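Cupin 2 conserved barrel domain protein (Planctomyces limnophilus, PDB 4H7L) is of unknown function but binds a copper(II) ion in a cupin beta barrel, as members of the cupin superfamily commonly do with a metal ion. Local coordinates at residues 23-28 with 36-41; 48-53 with 114-119; 65-70 with 95-100; 82-87 with 101-106. All coordinates share one frame; numbering follows the deposited sequence.

Overall arrangement
The four contacts come from one cupin chain of antiparallel strands. Interaction 1 closes first along the chain; interactions 3 and 4 then fall within the span between the two segments of interaction 2, and their own segments alternate. Between centres, interactions 1 and 2 lie about 9 Å apart and share the neighbouring strands 33-38 and 48-54. Interaction 3 is centred about 10 Å from interaction 2, where strands 110-117 and 67-72 pair, and about 11 Å from interaction 4, in the separate three-stranded sheet. The centres of interactions 1 and 4 are farthest apart, about 25 Å. Interactions 3 and 4 each supply one copper ligand, Glu68 and His104; His61 and His63 supply the others. The second subunit touches all four.

Interaction 1. Residues 23-28 with 36-41; sequences SEIEAV and QRAFGH
Gln36 and Ile25 run past each other in opposite directions, which lets the amide of the glutamine reach back along the loop 23-28. Its CG lies anti to the carbonyl carbon (chi1 -69°) and the chain is extended beyond it, carrying NE2 to Ile25 O at 2.8 Å. This bond is nearly straight, 173° at the hydrogen, lies in the carbonyl plane on a lone pair, and leaves from within the amide plane. The same nitrogen also gives a weak bond to Ser23 O at 2.9 Å, so one NH2 group ties two carbonyls of the loop. With an alanine here, both carbonyls would probably lose this donor and the loop would be less firmly held.

Apolar contacts accompany it: Ala27 CB rests 3.7 Å from the aliphatic CG of Gln36, and farther along Ile25 CD1 reaches Ala38 CB at 3.9 Å. Val28 and Arg37 cross at about a right angle, with Val28 CG1 3.6 Å from Arg37 NH1.

The segment leads from strand 18-21 into strand 28-30, which pairs with 33-38. That strand pairs on with 48-54 through Gln36 with Tyr51 and Ala38 with Val49, and Ile25 also touches Ile20 of strand 18-21.

Interaction 2. Residues 48-53 with 114-119; sequences SVHYTQ and NIVSPP
Ser48 and Val116 exchange two backbone hydrogen bonds, and His50 and Asn114 exchange two more, the evidence for an antiparallel pairing whose strand axes approach to 4.8 Å at 154°. Ser48 N meets Val116 O at 2.8 Å, and His50 N meets Asn114 O at 2.9 Å, nearly straight. Between these pairs Val49 faces Ile115 as a non-hydrogen-bonded pair, with CA-H...O contacts from Ile115 CA to Ser48 O and from Val49 CA to Asn114 O.

His50 has CG anti to the carbonyl carbon, which puts its ring alongside Asn114, pointing the same way, ring and amide planes 79° apart. Val116 CG2 sits over one face of the His50 ring, 4.1 Å from NE2. Ser48 OG lies 3.5 Å from Pro119 CB, but its stronger hydrogen bond is with Phe120 N, beside a weak one with Phe39 O.

One water lies 2.8 Å from Thr52 OG1 and accepts a weak bond from Asn114 ND2. That amide nitrogen also bonds Glu68 OE1, making Asn114 a second-shell partner of a copper ligand.

Strand 48-54 is bordered by 33-38 and by 110-117, which in turn pairs with 67-72; from the second subunit, Ile69 packs on Val49 and Ile115 on Ile115.

Interaction 3. Residues 65-70 with 95-100; sequences EHQEIY and AISIPP. With CU (copper (II) ion), chain D.
Tyr70 and Ile98 make the close apolar part of this contact. Ile98 CD1 stands 3.9 Å from the ring centroid and only 9° off the ring normal, a CH-pi contact over the middle of one face. Tyr70 CB is also near Ile96 CD1, at 4.1 Å. The backbones beneath are joined by four hydrogen bonds, two between Glu68 and Ile98 and two between Tyr70 and Ile96; the shortest, Ile98 N to Glu68 O, spans 2.7 Å.

The strand axes, 170° apart, fit the antiparallel framework of a cupin barrel, and Glu68 supplies one ligand of its metal site. With CG anti to the carbonyl carbon (chi1 -63°) and the chain extended beyond, OE2 reaches the copper at 2.2 Å; His61, His63 and His104 complete the set. Tyr70 OH donates to the same OE2 at 3.1 Å from above the carboxylate plane, while Asn114 bonds OE1, so both oxygens are gripped and the carboxylate's rotation is restrained.

Toward 65-66 and 99-100 the strands give way to loop and the contact becomes looser. Pro100 CG lies 3.8 Å from His66 O, and Gln67 CB borders Pro100 CD. A water lies within hydrogen-bonding distance of both His66 O and Ile98 O, where the strand pairing ends. His66 itself turns to Asp124, and Gln67 OE1 bonds Ser46 N of the second subunit, a strand of which pairs with Ala95 to Ser97.

Interaction 4. Residues 82-87 with 101-106; sequences ELNGQS and LVRHRI. With CU (copper (II) ion), chain D.
Arg105 sets out with CG between the backbone N and the carbonyl carbon (chi1 65°) and then extends to NE, while Glu82 extends beyond a CG anti to its carbonyl carbon, and the two side chains run alongside each other. Their salt bridge joins Arg105 NE to Glu82 OE1 at 2.8 Å, with the oxygen near the guanidinium plane but approached from above the carboxylate plane. A weak bond from Arg105 NH2 at 3.2 Å reaches the same oxygen, and the two planes stand 53° apart. A leucine in place of Arg105 would probably leave the Glu82 carboxylate without this charged mate. The backbones of Glu82 and Arg105 form an antiparallel hydrogen-bonded pair (Glu82 N to Arg105 O 2.9 Å), with Leu83 and His104 the adjacent non-hydrogen-bonded pair.

His104 shares the first torsion (chi1 63°), and its NE2 binds the copper at 2.2 Å. The other ring nitrogen, ND1, donates to Val102 O at 2.8 Å within the ring plane, fixing the ring's rotation. Leu83 CD2 packs on His104 CB at 3.7 Å.

Nearer the turn, Asn84 N bonds Arg103 O, and Arg103 N answers to Asn84 OD1 at 3.0 Å. The type I' turn from Leu83 to Gln86 closes the hairpin of strands 80-83 and 86-89.

Strand 80-83 also pairs with 104-107; Leu83 and His104 reach across to Ile98 of strand 94-98, and His104 touches Tyr70 of strand 67-72.

Interaction 1. Residues 23-28 with 36-41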
loop_
_atom_site.group_PDB
_atom_site.type_symbol
_atom_site.label_atom_id
_atom_site.label_comp_id
_atom_site.label_asym_id
_atom_site.label_seq_id
_atom_site.Cartn_x
_atom_site.Cartn_y
_atom_site.Cartn_z
ATOM N N SER B 23 2.754 12.732 3.468
ATOM C CA SER B 23 3.213 13.929 2.775
ATOM C C SER B 23 4.004 14.871 3.681
ATOM O O SER B 23 4.811 15.665 3.198
ATOM C CB SER B 23 2.026 14.671 2.157
ATOM O OG SER B 23 0.909 14.653 3.024
ATOM N N GLU B 24 3.783 14.785 4.989
ATOM C CA GLU B 24 4.466 15.674 5.927
ATOM C C GLU B 24 5.744 15.067 6.501
ATOM O O GLU B 24 6.591 15.786 7.030
ATOM C CB GLU B 24 3.529 16.086 7.062
ATOM C CG GLU B 24 2.436 17.055 6.632
ATOM C CD GLU B 24 1.760 17.732 7.811
ATOM O OE1 GLU B 24 2.218 18.824 8.218
ATOM O OE2 GLU B 24 0.768 17.173 8.331
ATOM N N ILE B 25 5.886 13.750 6.403
ATOM C CA ILE B 25 7.112 13.090 6.841
ATOM C C ILE B 25 8.328 13.733 6.178
ATOM O O ILE B 25 8.281 14.107 5.004
ATOM C CB ILE B 25 7.094 11.590 6.491
ATOM C CG1 ILE B 25 6.153 10.836 7.430
ATOM C CG2 ILE B 25 8.498 11.002 6.576
ATOM C CD1 ILE B 25 5.986 9.374 7.071
ATOM N N GLU B 26 9.416 13.864 6.930
ATOM C CA GLU B 26 10.662 14.369 6.368
ATOM C C GLU B 26 11.118 13.428 5.261
ATOM O O GLU B 26 11.325 12.238 5.496
ATOM C CB GLU B 26 11.738 14.467 7.450
ATOM C CG GLU B 26 13.014 15.176 7.003
ATOM C CD GLU B 26 12.924 16.686 7.129
ATOM O OE1 GLU B 26 12.047 17.286 6.473
ATOM O OE2 GLU B 26 13.728 17.273 7.888
ATOM N N ALA B 27 11.269 13.962 4.053
ATOM C CA ALA B 27 11.662 13.157 2.902
ATOM C C ALA B 27 13.157 12.863 2.918
ATOM O O ALA B 27 13.969 13.731 3.230
ATOM C CB ALA B 27 11.279 13.862 1.614
ATOM N N VAL B 28 13.511 11.631 2.576
ATOM C CA VAL B 28 14.904 11.206 2.552
ATOM C C VAL B 28 15.311 10.810 1.144
ATOM O O VAL B 28 14.523 10.233 0.398
ATOM C CB VAL B 28 15.138 10.007 3.489
ATOM C CG1 VAL B 28 16.385 9.237 3.076
ATOM C CG2 VAL B 28 15.244 10.478 4.930
ATOM N N GLN B 36 9.410 8.952 1.571
ATOM C CA GLN B 36 8.810 9.337 2.841
ATOM C C GLN B 36 8.279 8.071 3.507
ATOM O O GLN B 36 7.190 7.593 3.189
ATOM C CB GLN B 36 7.709 10.380 2.626
ATOM C CG GLN B 36 8.257 11.734 2.171
ATOM C CD GLN B 36 7.176 12.723 1.760
ATOM O OE1 GLN B 36 6.579 12.599 0.694
ATOM N NE2 GLN B 36 6.935 13.722 2.599
ATOM N N ARG B 37 9.069 7.530 4.427
ATOM C CA ARG B 37 8.860 6.176 4.926
ATOM C C ARG B 37 8.071 6.144 6.233
ATOM O O ARG B 37 8.367 6.884 7.167
ATOM C CB ARG B 37 10.214 5.484 5.112
ATOM C CG ARG B 37 11.149 5.627 3.911
ATOM C CD ARG B 37 12.290 4.620 3.962
ATOM N NE ARG B 37 13.063 4.596 2.721
ATOM C CZ ARG B 37 14.185 5.282 2.501
ATOM N NH1 ARG B 37 14.701 6.070 3.436
ATOM N NH2 ARG B 37 14.801 5.179 1.333
ATOM N N ALA B 38 7.070 5.270 6.290
ATOM C CA ALA B 38 6.222 5.142 7.470
ATOM C C ALA B 38 6.168 3.707 7.972
ATOM O O ALA B 38 6.342 2.762 7.204
ATOM C CB ALA B 38 4.818 5.630 7.158
ATOM N N PHE B 39 5.930 3.558 9.272
ATOM C CA PHE B 39 5.687 2.255 9.881
ATOM C C PHE B 39 6.873 1.308 9.765
ATOM O O PHE B 39 6.714 0.151 9.389
ATOM C CB PHE B 39 4.439 1.616 9.267
ATOM C CG PHE B 39 3.221 2.491 9.341
ATOM C CD1 PHE B 39 2.766 2.961 10.557
ATOM C CD2 PHE B 39 2.535 2.848 8.196
ATOM C CE1 PHE B 39 1.654 3.769 10.632
ATOM C CE2 PHE B 39 1.419 3.657 8.264
ATOM C CZ PHE B 39 0.977 4.117 9.483
ATOM N N GLY B 40 8.059 1.799 10.112
ATOM C CA GLY B 40 9.251 0.970 10.124
ATOM C C GLY B 40 9.125 -0.213 11.068
ATOM O O GLY B 40 8.030 -0.552 11.526
ATOM N N HIS B 41 10.253 -0.849 11.362
ATOM C CA HIS B 41 10.252 -2.038 12.203
ATOM C C HIS B 41 9.874 -1.688 13.638
ATOM O O HIS B 41 9.209 -2.465 14.322
ATOM C CB HIS B 41 11.620 -2.719 12.172
ATOM C CG HIS B 41 11.546 -4.213 12.118
ATOM N ND1 HIS B 41 12.356 -4.969 11.298
ATOM C CD2 HIS B 41 10.755 -5.091 12.779
ATOM C CE1 HIS B 41 12.068 -6.249 11.457
ATOM N NE2 HIS B 41 11.100 -6.350 12.352
#

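Interaction 2. Residues 48-53 with 114-119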
loop_
_atom_site.group_PDB
_atom_site.type_symbol
_atom_site.label_atom_id
_atom_site.label_comp_id
_atom_site.label_asym_id
_atom_site.label_seq_id
_atom_site.Cartn_x
_atom_site.Cartn_y
_atom_site.Cartn_z
ATOM N N SER B 48 6.014 -1.989 6.022
ATOM C CA SER B 48 6.344 -0.577 5.951
ATOM C C SER B 48 5.570 0.003 4.787
ATOM O O SER B 48 5.240 -0.713 3.846
ATOM C CB SER B 48 7.840 -0.376 5.721
ATOM O OG SER B 48 8.598 -0.946 6.769
ATOM N N VAL B 49 5.287 1.298 4.843
ATOM C CA VAL B 49 4.620 1.967 3.737
ATOM C C VAL B 49 5.356 3.250 3.373
ATOM O O VAL B 49 5.422 4.189 4.165
ATOM C CB VAL B 49 3.151 2.267 4.065
ATOM C CG1 VAL B 49 2.499 3.035 2.927
ATOM C CG2 VAL B 49 2.405 0.970 4.318
ATOM N N HIS B 50 5.925 3.266 2.173
ATOM C CA HIS B 50 6.674 4.412 1.679
ATOM C C HIS B 50 5.846 5.180 0.660
ATOM O O HIS B 50 5.135 4.585 -0.148
ATOM C CB HIS B 50 7.961 3.956 0.991
ATOM C CG HIS B 50 8.840 3.090 1.838
ATOM N ND1 HIS B 50 8.586 2.829 3.166
ATOM C CD2 HIS B 50 9.981 2.427 1.536
ATOM C CE1 HIS B 50 9.532 2.040 3.647
ATOM N NE2 HIS B 50 10.390 1.783 2.678
ATOM N N TYR B 51 5.945 6.502 0.702
ATOM C CA TYR B 51 5.413 7.349 -0.354
ATOM C C TYR B 51 6.622 7.913 -1.089
ATOM O O TYR B 51 7.336 8.769 -0.568
ATOM C CB TYR B 51 4.539 8.450 0.238
ATOM C CG TYR B 51 4.072 9.495 -0.749
ATOM C CD1 TYR B 51 3.166 9.184 -1.746
ATOM C CD2 TYR B 51 4.520 10.799 -0.659
ATOM C CE1 TYR B 51 2.732 10.140 -2.639
ATOM C CE2 TYR B 51 4.091 11.765 -1.544
ATOM C CZ TYR B 51 3.195 11.430 -2.532
ATOM O OH TYR B 51 2.758 12.386 -3.418
ATOM N N THR B 52 6.858 7.414 -2.295
ATOM C CA THR B 52 8.149 7.581 -2.945
ATOM C C THR B 52 8.063 8.324 -4.268
ATOM O O THR B 52 7.253 7.993 -5.132
ATOM C CB THR B 52 8.807 6.212 -3.201
ATOM O OG1 THR B 52 9.034 5.544 -1.954
ATOM C CG2 THR B 52 10.129 6.375 -3.932
ATOM N N GLN B 53 8.923 9.325 -4.416
ATOM C CA GLN B 53 9.024 10.093 -5.648
ATOM C C GLN B 53 10.190 9.589 -6.488
ATOM O O GLN B 53 11.347 9.696 -6.081
ATOM C CB GLN B 53 9.231 11.576 -5.329
ATOM C CG GLN B 53 8.113 12.202 -4.512
ATOM C CD GLN B 53 6.836 12.347 -5.308
ATOM O OE1 GLN B 53 6.749 11.891 -6.448
ATOM N NE2 GLN B 53 5.837 12.991 -4.716
ATOM N N ASN B 114 5.049 2.402 -1.952
ATOM C CA ASN B 114 5.782 1.150 -1.868
ATOM C C ASN B 114 5.477 0.441 -0.556
ATOM O O ASN B 114 5.802 0.935 0.522
ATOM C CB ASN B 114 7.284 1.390 -2.011
ATOM C CG ASN B 114 8.079 0.105 -1.994
ATOM O OD1 ASN B 114 7.510 -0.988 -2.073
ATOM N ND2 ASN B 114 9.400 0.224 -1.895
ATOM N N ILE B 115 4.839 -0.716 -0.659
ATOM C CA ILE B 115 4.485 -1.513 0.507
ATOM C C ILE B 115 5.496 -2.641 0.662
ATOM O O ILE B 115 5.632 -3.484 -0.221
ATOM C CB ILE B 115 3.071 -2.093 0.356
ATOM C CG1 ILE B 115 2.056 -0.959 0.202
ATOM C CG2 ILE B 115 2.712 -2.946 1.557
ATOM C CD1 ILE B 115 0.797 -1.362 -0.533
ATOM N N VAL B 116 6.208 -2.647 1.785
ATOM C CA VAL B 116 7.313 -3.578 1.987
ATOM C C VAL B 116 7.052 -4.529 3.151
ATOM O O VAL B 116 6.663 -4.096 4.237
ATOM C CB VAL B 116 8.614 -2.813 2.282
ATOM C CG1 VAL B 116 9.786 -3.777 2.405
ATOM C CG2 VAL B 116 8.879 -1.773 1.205
ATOM N N SER B 117 7.280 -5.822 2.933
ATOM C CA SER B 117 7.102 -6.814 3.993
ATOM C C SER B 117 8.241 -7.844 4.000
ATOM O O SER B 117 8.639 -8.341 2.953
ATOM C CB SER B 117 5.768 -7.535 3.830
ATOM O OG SER B 117 5.920 -8.662 2.993
ATOM N N PRO B 118 8.781 -8.153 5.186
ATOM C CA PRO B 118 8.411 -7.489 6.437
ATOM C C PRO B 118 8.876 -6.037 6.398
ATOM O O PRO B 118 9.298 -5.567 5.339
ATOM C CB PRO B 118 9.179 -8.278 7.505
ATOM C CG PRO B 118 9.695 -9.514 6.820
ATOM C CD PRO B 118 9.849 -9.145 5.384
ATOM N N PRO B 119 8.810 -5.332 7.534
ATOM C CA PRO B 119 9.179 -3.918 7.499
ATOM C C PRO B 119 10.515 -3.682 6.803
ATOM O O PRO B 119 11.452 -4.460 6.965
ATOM C CB PRO B 119 9.253 -3.541 8.983
ATOM C CG PRO B 119 8.302 -4.485 9.643
ATOM C CD PRO B 119 8.451 -5.777 8.892
HETATM O O HOH W 1 10.650 3.279 -1.586
#

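Interaction 3. Residues 65-70 with 95-100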
loop_
_atom_site.group_PDB
_atom_site.type_symbol
_atom_site.label_atom_id
_atom_site.label_comp_id
_atom_site.label_asym_id
_atom_site.label_seq_id
_atom_site.Cartn_x
_atom_site.Cartn_y
_atom_site.Cartn_z
ATOM N N GLU B 65 15.150 -10.762 1.111
ATOM C CA GLU B 65 14.348 -11.074 2.290
ATOM C C GLU B 65 13.046 -10.274 2.358
ATOM O O GLU B 65 12.257 -10.441 3.287
ATOM C CB GLU B 65 15.170 -10.783 3.548
ATOM C CG GLU B 65 16.520 -11.488 3.601
ATOM C CD GLU B 65 16.442 -12.845 4.269
ATOM O OE1 GLU B 65 16.778 -12.933 5.470
ATOM O OE2 GLU B 65 16.045 -13.823 3.597
ATOM N N HIS B 66 12.825 -9.407 1.378
ATOM C CA HIS B 66 11.674 -8.512 1.391
ATOM C C HIS B 66 10.927 -8.564 0.076
ATOM O O HIS B 66 11.532 -8.559 -0.994
ATOM C CB HIS B 66 12.126 -7.073 1.637
ATOM C CG HIS B 66 12.669 -6.839 3.007
ATOM N ND1 HIS B 66 13.931 -7.243 3.388
ATOM C CD2 HIS B 66 12.117 -6.253 4.095
ATOM C CE1 HIS B 66 14.133 -6.911 4.650
ATOM N NE2 HIS B 66 13.048 -6.309 5.103
ATOM N N GLN B 67 9.607 -8.601 0.154
ATOM C CA GLN B 67 8.791 -8.484 -1.039
ATOM C C GLN B 67 8.158 -7.104 -1.028
ATOM O O GLN B 67 7.793 -6.588 0.026
ATOM C CB GLN B 67 7.736 -9.595 -1.103
ATOM C CG GLN B 67 6.546 -9.424 -0.180
ATOM C CD GLN B 67 5.224 -9.702 -0.875
ATOM O OE1 GLN B 67 4.369 -10.411 -0.342
ATOM N NE2 GLN B 67 5.044 -9.137 -2.068
ATOM N N GLU B 68 8.062 -6.498 -2.203
ATOM C CA GLU B 68 7.541 -5.148 -2.321
ATOM C C GLU B 68 6.296 -5.134 -3.197
ATOM O O GLU B 68 6.155 -5.951 -4.103
ATOM C CB GLU B 68 8.612 -4.219 -2.903
ATOM C CG GLU B 68 9.847 -4.074 -2.022
ATOM C CD GLU B 68 10.833 -3.035 -2.542
ATOM O OE1 GLU B 68 11.289 -2.201 -1.729
ATOM O OE2 GLU B 68 11.165 -3.053 -3.751
ATOM N N ILE B 69 5.384 -4.218 -2.901
ATOM C CA ILE B 69 4.235 -3.991 -3.761
ATOM C C ILE B 69 4.135 -2.513 -4.079
ATOM O O ILE B 69 3.824 -1.704 -3.206
ATOM C CB ILE B 69 2.917 -4.443 -3.114
ATOM C CG1 ILE B 69 2.961 -5.937 -2.796
ATOM C CG2 ILE B 69 1.747 -4.132 -4.044
ATOM C CD1 ILE B 69 1.713 -6.439 -2.100
ATOM N N TYR B 70 4.411 -2.163 -5.329
ATOM C CA TYR B 70 4.302 -0.783 -5.775
ATOM C C TYR B 70 2.871 -0.504 -6.210
ATOM O O TYR B 70 2.247 -1.325 -6.875
ATOM C CB TYR B 70 5.237 -0.519 -6.958
ATOM C CG TYR B 70 6.723 -0.607 -6.660
ATOM C CD1 TYR B 70 7.192 -0.959 -5.403
ATOM C CD2 TYR B 70 7.658 -0.322 -7.647
ATOM C CE1 TYR B 70 8.551 -1.033 -5.142
ATOM C CE2 TYR B 70 9.016 -0.390 -7.395
ATOM C CZ TYR B 70 9.457 -0.746 -6.141
ATOM O OH TYR B 70 10.809 -0.813 -5.887
ATOM N N ALA B 95 -0.878 -1.975 -9.755
ATOM C CA ALA B 95 -0.253 -2.593 -8.587
ATOM C C ALA B 95 0.733 -3.658 -9.040
ATOM O O ALA B 95 0.375 -4.564 -9.792
ATOM C CB ALA B 95 -1.301 -3.204 -7.684
ATOM N N ILE B 96 1.975 -3.552 -8.584
ATOM C CA ILE B 96 2.990 -4.519 -8.965
ATOM C C ILE B 96 3.555 -5.223 -7.745
ATOM O O ILE B 96 4.063 -4.591 -6.824
ATOM C CB ILE B 96 4.142 -3.869 -9.746
ATOM C CG1 ILE B 96 3.597 -2.979 -10.861
ATOM C CG2 ILE B 96 5.043 -4.939 -10.332
ATOM C CD1 ILE B 96 3.485 -1.531 -10.475
ATOM N N SER B 97 3.453 -6.544 -7.755
ATOM C CA SER B 97 3.991 -7.375 -6.696
ATOM C C SER B 97 5.376 -7.852 -7.094
ATOM O O SER B 97 5.549 -8.475 -8.143
ATOM C CB SER B 97 3.075 -8.575 -6.459
ATOM O OG SER B 97 3.708 -9.552 -5.655
ATOM N N ILE B 98 6.361 -7.556 -6.253
ATOM C CA ILE B 98 7.748 -7.888 -6.543
ATOM C C ILE B 98 8.317 -8.782 -5.452
ATOM O O ILE B 98 8.805 -8.295 -4.436
ATOM C CB ILE B 98 8.601 -6.619 -6.650
ATOM C CG1 ILE B 98 7.975 -5.660 -7.665
ATOM C CG2 ILE B 98 10.034 -6.973 -7.043
ATOM C CD1 ILE B 98 8.636 -4.296 -7.717
ATOM N N PRO B 99 8.240 -10.102 -5.655
ATOM C CA PRO B 99 8.798 -11.059 -4.697
ATOM C C PRO B 99 10.304 -10.907 -4.576
ATOM O O PRO B 99 10.924 -10.271 -5.422
ATOM C CB PRO B 99 8.457 -12.424 -5.311
ATOM C CG PRO B 99 7.363 -12.167 -6.272
ATOM C CD PRO B 99 7.537 -10.767 -6.764
ATOM N N PRO B 100 10.893 -11.490 -3.527
ATOM C CA PRO B 100 12.350 -11.454 -3.378
ATOM C C PRO B 100 13.033 -12.051 -4.605
ATOM O O PRO B 100 12.467 -12.936 -5.236
ATOM C CB PRO B 100 12.601 -12.324 -2.142
ATOM C CG PRO B 100 11.303 -12.305 -1.383
ATOM C CD PRO B 100 10.231 -12.203 -2.421
HETATM CU CU CU D . 13.176 -2.442 -4.361
HETATM O O HOH W 2 11.475 -7.579 -3.527
#

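Interaction 4. Residues 82-87 with 101-106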
loop_
_atom_site.group_PDB
_atom_site.type_symbol
_atom_site.label_atom_id
_atom_site.label_comp_id
_atom_site.label_asym_id
_atom_site.label_seq_id
_atom_site.Cartn_x
_atom_site.Cartn_y
_atom_site.Cartn_z
ATOM N N GLU B 82 10.757 -2.236 -14.882
ATOM C CA GLU B 82 11.505 -3.362 -15.417
ATOM C C GLU B 82 11.557 -4.477 -14.393
ATOM O O GLU B 82 12.035 -4.284 -13.278
ATOM C CB GLU B 82 12.916 -2.934 -15.815
ATOM C CG GLU B 82 12.948 -2.027 -17.035
ATOM C CD GLU B 82 14.346 -1.544 -17.378
ATOM O OE1 GLU B 82 15.294 -1.870 -16.631
ATOM O OE2 GLU B 82 14.495 -0.838 -18.396
ATOM N N LEU B 83 11.045 -5.642 -14.775
ATOM C CA LEU B 83 11.036 -6.805 -13.899
ATOM C C LEU B 83 11.784 -7.945 -14.578
ATOM O O LEU B 83 11.388 -8.411 -15.646
ATOM C CB LEU B 83 9.600 -7.210 -13.572
ATOM C CG LEU B 83 8.792 -6.135 -12.843
ATOM C CD1 LEU B 83 7.307 -6.446 -12.865
ATOM C CD2 LEU B 83 9.278 -5.999 -11.417
ATOM N N ASN B 84 12.876 -8.378 -13.956
ATOM C CA ASN B 84 13.762 -9.374 -14.552
ATOM C C ASN B 84 13.990 -9.121 -16.039
ATOM O O ASN B 84 13.832 -10.020 -16.862
ATOM C CB ASN B 84 13.219 -10.790 -14.336
ATOM C CG ASN B 84 13.348 -11.255 -12.893
ATOM O OD1 ASN B 84 14.294 -10.890 -12.191
ATOM N ND2 ASN B 84 12.398 -12.072 -12.448
ATOM N N GLY B 85 14.348 -7.885 -16.374
ATOM C CA GLY B 85 14.742 -7.539 -17.728
ATOM C C GLY B 85 13.599 -7.318 -18.704
ATOM O O GLY B 85 13.834 -7.047 -19.882
ATOM N N GLN B 86 12.367 -7.430 -18.223
ATOM C CA GLN B 86 11.196 -7.196 -19.060
ATOM C C GLN B 86 10.578 -5.848 -18.710
ATOM O O GLN B 86 10.462 -5.498 -17.538
ATOM C CB GLN B 86 10.172 -8.312 -18.866
ATOM C CG GLN B 86 10.684 -9.691 -19.240
ATOM C CD GLN B 86 11.016 -9.797 -20.711
ATOM O OE1 GLN B 86 10.265 -9.325 -21.564
ATOM N NE2 GLN B 86 12.152 -10.408 -21.018
ATOM N N SER B 87 10.169 -5.100 -19.728
ATOM C CA SER B 87 9.666 -3.747 -19.522
ATOM C C SER B 87 8.148 -3.669 -19.669
ATOM O O SER B 87 7.575 -4.238 -20.594
ATOM C CB SER B 87 10.326 -2.788 -20.510
ATOM O OG SER B 87 10.167 -1.446 -20.088
ATOM N N LEU B 101 14.216 -11.547 -4.943
ATOM C CA LEU B 101 15.035 -12.079 -6.035
ATOM C C LEU B 101 14.643 -11.539 -7.405
ATOM O O LEU B 101 15.405 -11.661 -8.362
ATOM C CB LEU B 101 15.050 -13.610 -6.045
ATOM C CG LEU B 101 15.643 -14.259 -4.792
ATOM C CD1 LEU B 101 16.075 -15.685 -5.090
ATOM C CD2 LEU B 101 16.814 -13.447 -4.243
ATOM N N VAL B 102 13.469 -10.926 -7.506
ATOM C CA VAL B 102 13.067 -10.308 -8.761
ATOM C C VAL B 102 13.819 -8.998 -8.974
ATOM O O VAL B 102 13.603 -8.030 -8.250
ATOM C CB VAL B 102 11.554 -10.034 -8.794
ATOM C CG1 VAL B 102 11.198 -9.146 -9.978
ATOM C CG2 VAL B 102 10.784 -11.344 -8.855
ATOM N N ARG B 103 14.714 -8.974 -9.959
ATOM C CA ARG B 103 15.420 -7.746 -10.316
ATOM C C ARG B 103 14.406 -6.715 -10.785
ATOM O O ARG B 103 13.511 -7.032 -11.564
ATOM C CB ARG B 103 16.441 -8.004 -11.426
ATOM C CG ARG B 103 17.787 -8.531 -10.949
ATOM C CD ARG B 103 17.685 -9.895 -10.276
ATOM N NE ARG B 103 19.009 -10.434 -9.967
ATOM C CZ ARG B 103 19.241 -11.521 -9.233
ATOM N NH1 ARG B 103 18.242 -12.211 -8.699
ATOM N NH2 ARG B 103 20.487 -11.915 -9.020
ATOM N N HIS B 104 14.540 -5.480 -10.316
ATOM C CA HIS B 104 13.552 -4.462 -10.642
ATOM C C HIS B 104 14.087 -3.043 -10.549
ATOM O O HIS B 104 15.048 -2.768 -9.829
ATOM C CB HIS B 104 12.318 -4.601 -9.737
ATOM C CG HIS B 104 12.599 -4.382 -8.282
ATOM N ND1 HIS B 104 13.195 -5.337 -7.489
ATOM C CD2 HIS B 104 12.358 -3.320 -7.474
ATOM C CE1 HIS B 104 13.318 -4.874 -6.257
ATOM N NE2 HIS B 104 12.821 -3.651 -6.221
ATOM N N ARG B 105 13.446 -2.148 -11.297
ATOM C CA ARG B 105 13.663 -0.713 -11.175
ATOM C C ARG B 105 12.618 0.022 -12.000
ATOM O O ARG B 105 12.018 -0.553 -12.907
ATOM C CB ARG B 105 15.049 -0.315 -11.662
ATOM C CG ARG B 105 15.255 -0.540 -13.140
ATOM C CD ARG B 105 16.364 0.329 -13.684
ATOM N NE ARG B 105 16.657 -0.019 -15.067
ATOM C CZ ARG B 105 17.776 0.299 -15.703
ATOM N NH1 ARG B 105 18.732 0.977 -15.083
ATOM N NH2 ARG B 105 17.944 -0.072 -16.965
ATOM N N ILE B 106 12.404 1.293 -11.681
ATOM C CA ILE B 106 11.500 2.130 -12.454
ATOM C C ILE B 106 12.289 3.048 -13.387
ATOM O O ILE B 106 13.402 3.469 -13.075
ATOM C CB ILE B 106 10.578 2.948 -11.538
ATOM C CG1 ILE B 106 9.497 2.033 -10.963
ATOM C CG2 ILE B 106 9.933 4.094 -12.306
ATOM C CD1 ILE B 106 8.591 2.698 -9.956
HETATM CU CU CU D . 13.176 -2.442 -4.361
#